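Local coordinates for protein HP0721 (Helicobacter pylori, PDB 2XRH), which is a secreted protein of unknown function whose helical DUF1104 region binds nicotinic acid in a pocket, at residues Met45-Asp48 against Lys49-Phe53; His58-Ala61 against Thr62-Thr65; Asp72-Ala75 against Arg76-Val80. All blocks are in the same frame, centred on the assembly; numbering follows the deposited sequence. Where two conformers were deposited one is given.

Overall arrangement
Contacts 1 and 2 lie in series on helix 47-65, contact 1 at its N-terminal start and contact 2 at its C-terminal end, their centres 18 Å apart. Contact 3 lies on the next helix, 70-86, and touches contact 2 through T65 CB and F73 CE1, 3.9 Å apart; the centres of these two are 15 Å apart. Contacts 1 and 3 sit on opposite sides of the chain's centre, 28 Å between centres. The contacts differ in their distance from nicotinic acid: contact 3 supplies R76 and Q77 to its pocket, the A61 side chain of contact 2 stays about 6 Å from the ligand, and the F53 side chain of contact 1 about 11 Å.

Contact 1 of 3, residues Met45-Asp48 against Lys49-Phe53; sequences MPED and KRKAF
A shared first torsion, CG anti to the backbone N (chi1 -173° in E47, -166° in R50), sends these two side chains the same way; M45 instead has CG anti to its carbonyl carbon and runs extended to the F53 ring. The E47 carboxylate is gripped side-on by the guanidinium, R50 NE meeting OE1 at 2.8 Å and R50 NH2 meeting OE2 at 2.7 Å. Both oxygens are approached on their syn sides but well out of the carboxylate plane, while both lie close to the guanidinium plane; the two flat groups are accordingly turned 36° apart. K51 NZ reaches E47 OE2 at 2.9 Å on the anti lone pair, so this oxygen accepts from two cations. Long, flexible basic chains three and four residues after a glutamate suit such a network on a helix surface. P46 is the N-cap of helix 47-65, and its carbonyl oxygen accepts from R50 N at 2.8 Å, opening the i to i+4 bonding. The flexible thioether of M45 puts CE over one face of the F53 ring, 4.1 Å from its centroid, while SD stands obliquely in a Met-aromatic contact. F53 also packs on L38 and M42 of helix 31-44 and on A20 of helix 16-21, and R50 NH1 is hydrogen-bonded to H54 ND1.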
loop_
_atom_site.group_PDB
_atom_site.type_symbol
_atom_site.label_atom_id
_atom_site.label_comp_id
_atom_site.label_asym_id
_atom_site.label_seq_id
_atom_site.Cartn_x
_atom_site.Cartn_y
_atom_site.Cartn_z
ATOM N N MET A 45 -7.027 -8.695 -26.469
ATOM C CA MET A 45 -7.611 -7.413 -26.719
ATOM C C MET A 45 -6.687 -6.478 -27.514
ATOM O O MET A 45 -5.461 -6.440 -27.288
ATOM C CB MET A 45 -7.809 -6.718 -25.384
ATOM C CG MET A 45 -8.887 -7.346 -24.540
ATOM S SD MET A 45 -9.205 -6.424 -23.004
ATOM C CE MET A 45 -10.348 -7.591 -22.218
ATOM N N PRO A 46 -7.281 -5.673 -28.415
ATOM C CA PRO A 46 -6.524 -4.560 -28.956
ATOM C C PRO A 46 -6.100 -3.634 -27.819
ATOM O O PRO A 46 -6.771 -3.554 -26.772
ATOM C CB PRO A 46 -7.501 -3.871 -29.920
ATOM C CG PRO A 46 -8.793 -4.271 -29.539
ATOM C CD PRO A 46 -8.685 -5.607 -28.793
ATOM N N GLU A 47 -4.989 -2.965 -27.994
ATOM C CA GLU A 47 -4.452 -2.152 -26.905
ATOM C C GLU A 47 -5.410 -1.056 -26.440
ATOM O O GLU A 47 -5.463 -0.789 -25.241
ATOM C CB GLU A 47 -3.029 -1.655 -27.229
ATOM C CG GLU A 47 -2.324 -0.951 -26.112
ATOM C CD GLU A 47 -1.992 -1.848 -24.932
ATOM O OE1 GLU A 47 -2.159 -3.119 -24.968
ATOM O OE2 GLU A 47 -1.574 -1.242 -23.914
ATOM N N ASP A 48 -6.172 -0.419 -27.320
ATOM C CA ASP A 48 -7.150 0.588 -26.861
ATOM C C ASP A 48 -8.158 -0.008 -25.876
ATOM O O ASP A 48 -8.425 0.565 -24.797
ATOM C CB ASP A 48 -7.819 1.364 -28.039
ATOM C CG ASP A 48 -8.551 0.501 -29.064
ATOM O OD1 ASP A 48 -8.533 -0.729 -29.044
ATOM O OD2 ASP A 48 -9.165 1.133 -29.965
ATOM N N LYS A 49 -8.677 -1.178 -26.216
ATOM C CA LYS A 49 -9.627 -1.873 -25.361
ATOM C C LYS A 49 -8.920 -2.330 -24.076
ATOM O O LYS A 49 -9.496 -2.235 -22.981
ATOM C CB LYS A 49 -10.275 -3.058 -26.082
ATOM C CG LYS A 49 -11.224 -2.701 -27.253
ATOM C CD LYS A 49 -12.223 -1.592 -26.945
ATOM C CE LYS A 49 -11.739 -0.293 -27.524
ATOM N NZ LYS A 49 -11.930 0.879 -26.648
ATOM N N ARG A 50 -7.700 -2.835 -24.197
ATOM C CA ARG A 50 -6.951 -3.321 -23.013
ATOM C C ARG A 50 -6.748 -2.187 -22.020
ATOM O O ARG A 50 -6.934 -2.381 -20.816
ATOM C CB ARG A 50 -5.609 -3.957 -23.343
ATOM C CG ARG A 50 -5.033 -4.730 -22.186
ATOM C CD ARG A 50 -3.570 -4.978 -22.330
ATOM N NE ARG A 50 -2.841 -3.708 -22.312
ATOM C CZ ARG A 50 -2.648 -2.973 -21.221
ATOM N NH1 ARG A 50 -3.088 -3.384 -20.029
ATOM N NH2 ARG A 50 -2.005 -1.821 -21.315
ATOM N N LYS A 51 -6.410 -1.013 -22.527
ATOM C CA LYS A 51 -6.174 0.149 -21.638
ATOM C C LYS A 51 -7.476 0.550 -20.959
ATOM O O LYS A 51 -7.488 0.900 -19.759
ATOM C CB LYS A 51 -5.586 1.325 -22.391
ATOM C CG LYS A 51 -4.123 1.131 -22.860
ATOM C CD LYS A 51 -3.645 2.313 -23.706
ATOM C CE LYS A 51 -2.227 2.154 -24.276
ATOM N NZ LYS A 51 -1.203 1.558 -23.351
ATOM N N ALA A 52 -8.564 0.532 -21.705
ATOM C CA ALA A 52 -9.905 0.817 -21.149
ATOM C C ALA A 52 -10.274 -0.161 -20.041
ATOM O O ALA A 52 -10.808 0.224 -18.984
ATOM C CB ALA A 52 -10.973 0.775 -22.240
ATOM N N PHE A 53 -9.985 -1.418 -20.282
ATOM C CA PHE A 53 -10.320 -2.480 -19.362
ATOM C C PHE A 53 -9.476 -2.333 -18.093
ATOM O O PHE A 53 -9.976 -2.449 -16.958
ATOM C CB PHE A 53 -10.115 -3.843 -20.034
ATOM C CG PHE A 53 -10.529 -5.019 -19.194
ATOM C CD1 PHE A 53 -11.847 -5.144 -18.763
ATOM C CD2 PHE A 53 -9.607 -6.000 -18.852
ATOM C CE1 PHE A 53 -12.232 -6.229 -18.007
ATOM C CE2 PHE A 53 -10.010 -7.109 -18.108
ATOM C CZ PHE A 53 -11.327 -7.206 -17.693
#

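Contact 2 of 3, residues His58-Ala61 against Thr62-Thr65; sequences HEYA and TKNT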
loop_
_atom_site.group_PDB
_atom_site.type_symbol
_atom_site.label_atom_id
_atom_site.label_comp_id
_atom_site.label_asym_id
_atom_site.label_seq_id
_atom_site.Cartn_x
_atom_site.Cartn_y
_atom_site.Cartn_z
ATOM N N HIS A 58 -8.835 -0.756 -12.320
ATOM C CA HIS A 58 -8.347 0.166 -11.300
ATOM C C HIS A 58 -9.501 0.905 -10.606
ATOM O O HIS A 58 -9.517 1.056 -9.380
ATOM C CB HIS A 58 -7.383 1.196 -11.916
ATOM C CG HIS A 58 -6.030 0.645 -12.316
ATOM N ND1 HIS A 58 -5.345 -0.298 -11.578
ATOM C CD2 HIS A 58 -5.241 0.913 -13.394
ATOM C CE1 HIS A 58 -4.202 -0.598 -12.173
ATOM N NE2 HIS A 58 -4.108 0.128 -13.279
ATOM N N GLU A 59 -10.452 1.402 -11.397
ATOM C CA GLU A 59 -11.590 2.137 -10.844
ATOM C C GLU A 59 -12.408 1.281 -9.915
ATOM O O GLU A 59 -12.796 1.716 -8.834
ATOM C CB GLU A 59 -12.449 2.735 -11.938
ATOM C CG GLU A 59 -11.674 3.806 -12.672
ATOM C CD GLU A 59 -12.487 4.537 -13.705
ATOM O OE1 GLU A 59 -13.617 4.105 -13.995
ATOM O OE2 GLU A 59 -11.985 5.557 -14.226
ATOM N N TYR A 60 -12.697 0.057 -10.318
ATOM C CA TYR A 60 -13.461 -0.834 -9.452
ATOM C C TYR A 60 -12.666 -1.264 -8.209
ATOM O O TYR A 60 -13.239 -1.332 -7.121
ATOM C CB TYR A 60 -14.013 -2.058 -10.226
ATOM C CG TYR A 60 -15.240 -1.695 -11.003
ATOM C CD1 TYR A 60 -16.425 -1.410 -10.369
ATOM C CD2 TYR A 60 -15.175 -1.514 -12.368
ATOM C CE1 TYR A 60 -17.513 -1.011 -11.070
ATOM C CE2 TYR A 60 -16.262 -1.140 -13.093
ATOM C CZ TYR A 60 -17.430 -0.870 -12.436
ATOM O OH TYR A 60 -18.536 -0.441 -13.090
ATOM N N ALA A 61 -11.392 -1.565 -8.360
ATOM C CA ALA A 61 -10.595 -1.937 -7.196
ATOM C C ALA A 61 -10.654 -0.766 -6.209
ATOM O O ALA A 61 -10.775 -0.973 -5.011
ATOM C CB ALA A 61 -9.151 -2.263 -7.567
ATOM N N THR A 62 -10.558 0.453 -6.720
ATOM C CA THR A 62 -10.570 1.632 -5.851
ATOM C C THR A 62 -11.901 1.749 -5.086
ATOM O O THR A 62 -11.941 1.832 -3.855
ATOM C CB THR A 62 -10.253 2.881 -6.664
ATOM O OG1 THR A 62 -8.918 2.775 -7.152
ATOM C CG2 THR A 62 -10.387 4.148 -5.802
ATOM N N LYS A 63 -13.004 1.696 -5.827
ATOM C CA LYS A 63 -14.334 1.801 -5.252
ATOM C C LYS A 63 -14.622 0.709 -4.247
ATOM O O LYS A 63 -15.262 0.927 -3.215
ATOM C CB LYS A 63 -15.364 1.740 -6.365
ATOM C CG LYS A 63 -15.340 2.953 -7.245
ATOM C CD LYS A 63 -16.514 2.929 -8.222
ATOM C CE LYS A 63 -16.218 2.104 -9.481
ATOM N NZ LYS A 63 -16.957 2.614 -10.688
ATOM N N ASN A 64 -14.151 -0.486 -4.575
ATOM C CA ASN A 64 -14.440 -1.663 -3.781
ATOM C C ASN A 64 -13.628 -1.749 -2.520
ATOM O O ASN A 64 -13.988 -2.525 -1.619
ATOM C CB ASN A 64 -14.199 -2.961 -4.556
ATOM C CG ASN A 64 -15.295 -3.248 -5.566
ATOM O OD1 ASN A 64 -16.427 -2.880 -5.336
ATOM N ND2 ASN A 64 -14.966 -3.969 -6.661
ATOM N N THR A 65 -12.553 -0.971 -2.438
ATOM C CA THR A 65 -11.673 -1.024 -1.259
ATOM C C THR A 65 -11.548 0.290 -0.489
ATOM O O THR A 65 -11.005 0.270 0.627
ATOM C CB THR A 65 -10.257 -1.558 -1.634
ATOM O OG1 THR A 65 -9.647 -0.641 -2.570
ATOM C CG2 THR A 65 -10.354 -2.963 -2.206
#
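K63 lays its ammonium over one face of the Y60 ring, NZ standing 4.1 Å from the ring centroid in a cation-pi contact. The two side chains run alongside each other in the same direction, and K63 CE adds an off-centre CH-pi contact. A bend at chi3 (-84°) turns the lysine chain back to the ring; its long aliphatic part suits a partly exposed tyrosine. Two threonines use their short hydroxyls on the carbonyls one turn earlier. T62 OG1 donates to H58 O at 2.9 Å, and T62 N donates to the same oxygen from the other face of the carbonyl plane. T65 OG1 likewise donates to A61 O, at 2.7 Å, where the backbone bond from T65 N is weak at 3.1 Å, so the hydroxyl probably helps to hold the last turn. Farther out, R99 NH1 bonds T65 OG1, the carbonyls of A23 and K21 take N64 ND2, and L98 O takes H58 ND1, while the H58 ring stacks on H54. The small A61 lets the loops at A23 and L98 pack closely, and the turn thus joins the end of helix 47-65 to the segment following helix 16-21 and to the C-terminal tail.

Contact 3 of 3, residues Asp72-Ala75 against Arg76-Val80; sequences DFEA and RQKAV. With NIO (nicotinic acid), chain B.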
loop_
_atom_site.group_PDB
_atom_site.type_symbol
_atom_site.label_atom_id
_atom_site.label_comp_id
_atom_site.label_asym_id
_atom_site.label_seq_id
_atom_site.Cartn_x
_atom_site.Cartn_y
_atom_site.Cartn_z
ATOM N N ASP A 72 -7.641 -4.306 7.405
ATOM C CA ASP A 72 -8.277 -5.361 6.634
ATOM C C ASP A 72 -7.698 -5.371 5.206
ATOM O O ASP A 72 -7.504 -6.437 4.633
ATOM C CB ASP A 72 -9.782 -5.160 6.582
ATOM C CG ASP A 72 -10.473 -5.462 7.877
ATOM O OD1 ASP A 72 -9.970 -6.274 8.672
ATOM O OD2 ASP A 72 -11.540 -4.864 8.088
ATOM N N PHE A 73 -7.444 -4.196 4.626
ATOM C CA PHE A 73 -6.904 -4.144 3.266
ATOM C C PHE A 73 -5.497 -4.729 3.191
ATOM O O PHE A 73 -5.184 -5.528 2.290
ATOM C CB PHE A 73 -6.909 -2.723 2.740
ATOM C CG PHE A 73 -6.372 -2.602 1.359
ATOM C CD1 PHE A 73 -7.105 -2.982 0.271
ATOM C CD2 PHE A 73 -5.194 -1.926 1.127
ATOM C CE1 PHE A 73 -6.619 -2.833 -1.030
ATOM C CE2 PHE A 73 -4.718 -1.777 -0.189
ATOM C CZ PHE A 73 -5.437 -2.238 -1.244
ATOM N N GLU A 74 -4.661 -4.375 4.145
ATOM C CA GLU A 74 -3.314 -4.902 4.187
ATOM C C GLU A 74 -3.305 -6.420 4.374
ATOM O O GLU A 74 -2.519 -7.148 3.741
ATOM C CB GLU A 74 -2.512 -4.252 5.296
ATOM C CG GLU A 74 -1.067 -4.625 5.265
ATOM C CD GLU A 74 -0.335 -3.984 6.380
ATOM O OE1 GLU A 74 -0.472 -4.495 7.503
ATOM O OE2 GLU A 74 0.334 -2.954 6.136
ATOM N N ALA A 75 -4.190 -6.914 5.227
ATOM C CA ALA A 75 -4.283 -8.374 5.445
ATOM C C ALA A 75 -4.597 -9.052 4.132
ATOM O O ALA A 75 -3.987 -10.067 3.802
ATOM C CB ALA A 75 -5.365 -8.737 6.500
ATOM N N ARG A 76 -5.560 -8.510 3.393
ATOM C CA ARG A 76 -5.866 -9.087 2.081
ATOM C C ARG A 76 -4.690 -8.989 1.106
ATOM O O ARG A 76 -4.373 -9.976 0.410
ATOM C CB ARG A 76 -7.115 -8.436 1.497
ATOM C CG ARG A 76 -7.514 -9.079 0.232
ATOM C CD ARG A 76 -8.599 -8.359 -0.487
ATOM N NE ARG A 76 -8.876 -8.930 -1.811
ATOM C CZ ARG A 76 -8.348 -8.542 -2.970
ATOM N NH1 ARG A 76 -7.459 -7.558 -3.115
ATOM N NH2 ARG A 76 -8.763 -9.125 -4.061
ATOM N N GLN A 77 -4.046 -7.832 1.046
ATOM C CA GLN A 77 -3.006 -7.612 0.059
ATOM C C GLN A 77 -1.818 -8.505 0.334
ATOM O O GLN A 77 -1.176 -9.020 -0.603
ATOM C CB GLN A 77 -2.600 -6.128 -0.018
ATOM C CG GLN A 77 -3.586 -5.160 -0.638
ATOM C CD GLN A 77 -4.140 -5.650 -1.962
ATOM O OE1 GLN A 77 -5.222 -6.139 -1.982
ATOM N NE2 GLN A 77 -3.368 -5.541 -3.031
ATOM N N LYS A 78 -1.511 -8.708 1.613
ATOM C CA LYS A 78 -0.407 -9.619 1.976
ATOM C C LYS A 78 -0.725 -11.051 1.526
ATOM O O LYS A 78 0.121 -11.779 0.994
ATOM C CB LYS A 78 -0.106 -9.542 3.451
ATOM C CG LYS A 78 0.532 -8.229 3.880
ATOM C CD LYS A 78 1.117 -8.356 5.295
ATOM C CE LYS A 78 1.858 -7.107 5.692
ATOM N NZ LYS A 78 1.736 -6.744 7.157
ATOM N N ALA A 79 -1.957 -11.463 1.729
ATOM C CA ALA A 79 -2.381 -12.798 1.357
ATOM C C ALA A 79 -2.370 -12.946 -0.179
ATOM O O ALA A 79 -2.032 -14.005 -0.720
ATOM C CB ALA A 79 -3.760 -13.166 1.968
ATOM N N VAL A 80 -2.779 -11.894 -0.880
ATOM C CA VAL A 80 -2.769 -11.884 -2.323
ATOM C C VAL A 80 -1.319 -12.039 -2.800
ATOM O O VAL A 80 -1.039 -12.842 -3.676
ATOM C CB VAL A 80 -3.454 -10.625 -2.924
ATOM C CG1 VAL A 80 -3.039 -10.438 -4.358
ATOM C CG2 VAL A 80 -5.000 -10.736 -2.798
HETATM N N NIO B . -4.799 -9.455 -9.188
HETATM C C1 NIO B . -5.633 -8.972 -8.244
HETATM C C2 NIO B . -5.161 -8.073 -7.271
HETATM C C3 NIO B . -3.848 -7.701 -7.245
HETATM C C4 NIO B . -3.024 -8.216 -8.233
HETATM C C5 NIO B . -3.520 -9.095 -9.192
HETATM C C6 NIO B . -6.054 -7.613 -6.174
HETATM O O1 NIO B . -5.507 -7.354 -5.063
HETATM O O2 NIO B . -7.277 -7.574 -6.355
HETATM O O HOH W 1 -1.243 -7.056 7.617
#
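Regular i to i+4 bonds join the two segments into one continuous helix: R76 N to D72 O, Q77 N to F73 O, K78 N to E74 O and A79 N to A75 O. On its inner side Q77 lies over the F73 ring, with CG 3.7 Å from the ring centroid in a CH-pi contact and its amide plane only 8° from that of the ring. The bend at chi2 (-48°) folds the glutamine back over this face, which suits a residue whose methylenes pack on an aromatic and whose amide must still reach polar partners. Q77 NE2 is hydrogen-bonded to the carbonyl of D95, its stronger partner, and makes a weak, long bond of 3.5 Å to O1 of the nicotinic acid; OE1 accepts a weak bond from R76 NH1, so the amide is tied at both ends. R76 runs extended from CG to NE, with CG anti to the backbone N (chi1 -175°), and this length carries its guanidinium to the ligand. R76 NH1 donates to O1 of the nicotinic acid at 2.8 Å and NH2 to O2 at 3.1 Å, O2 lying at the guanidinium edge and in its plane. V80 CG2 lies 4.0 Å above the guanidinium plane, and R76 NH2 is also bonded to V26 O, which helps fix its rotation. On another side of the helix, E74 and K78 run side by side in a weakly bonded salt bridge, OE1 to NZ 3.2 Å, which a water also spans. E74 OE2 forms a salt bridge with R99 NE of the second subunit, a stronger partner than K78. The pairing of an arginine with the two oxygens of a carboxylate is a common way to anchor an acid, and here it holds nicotinic acid in a pocket completed by G24, I31, T35, M92 and L98.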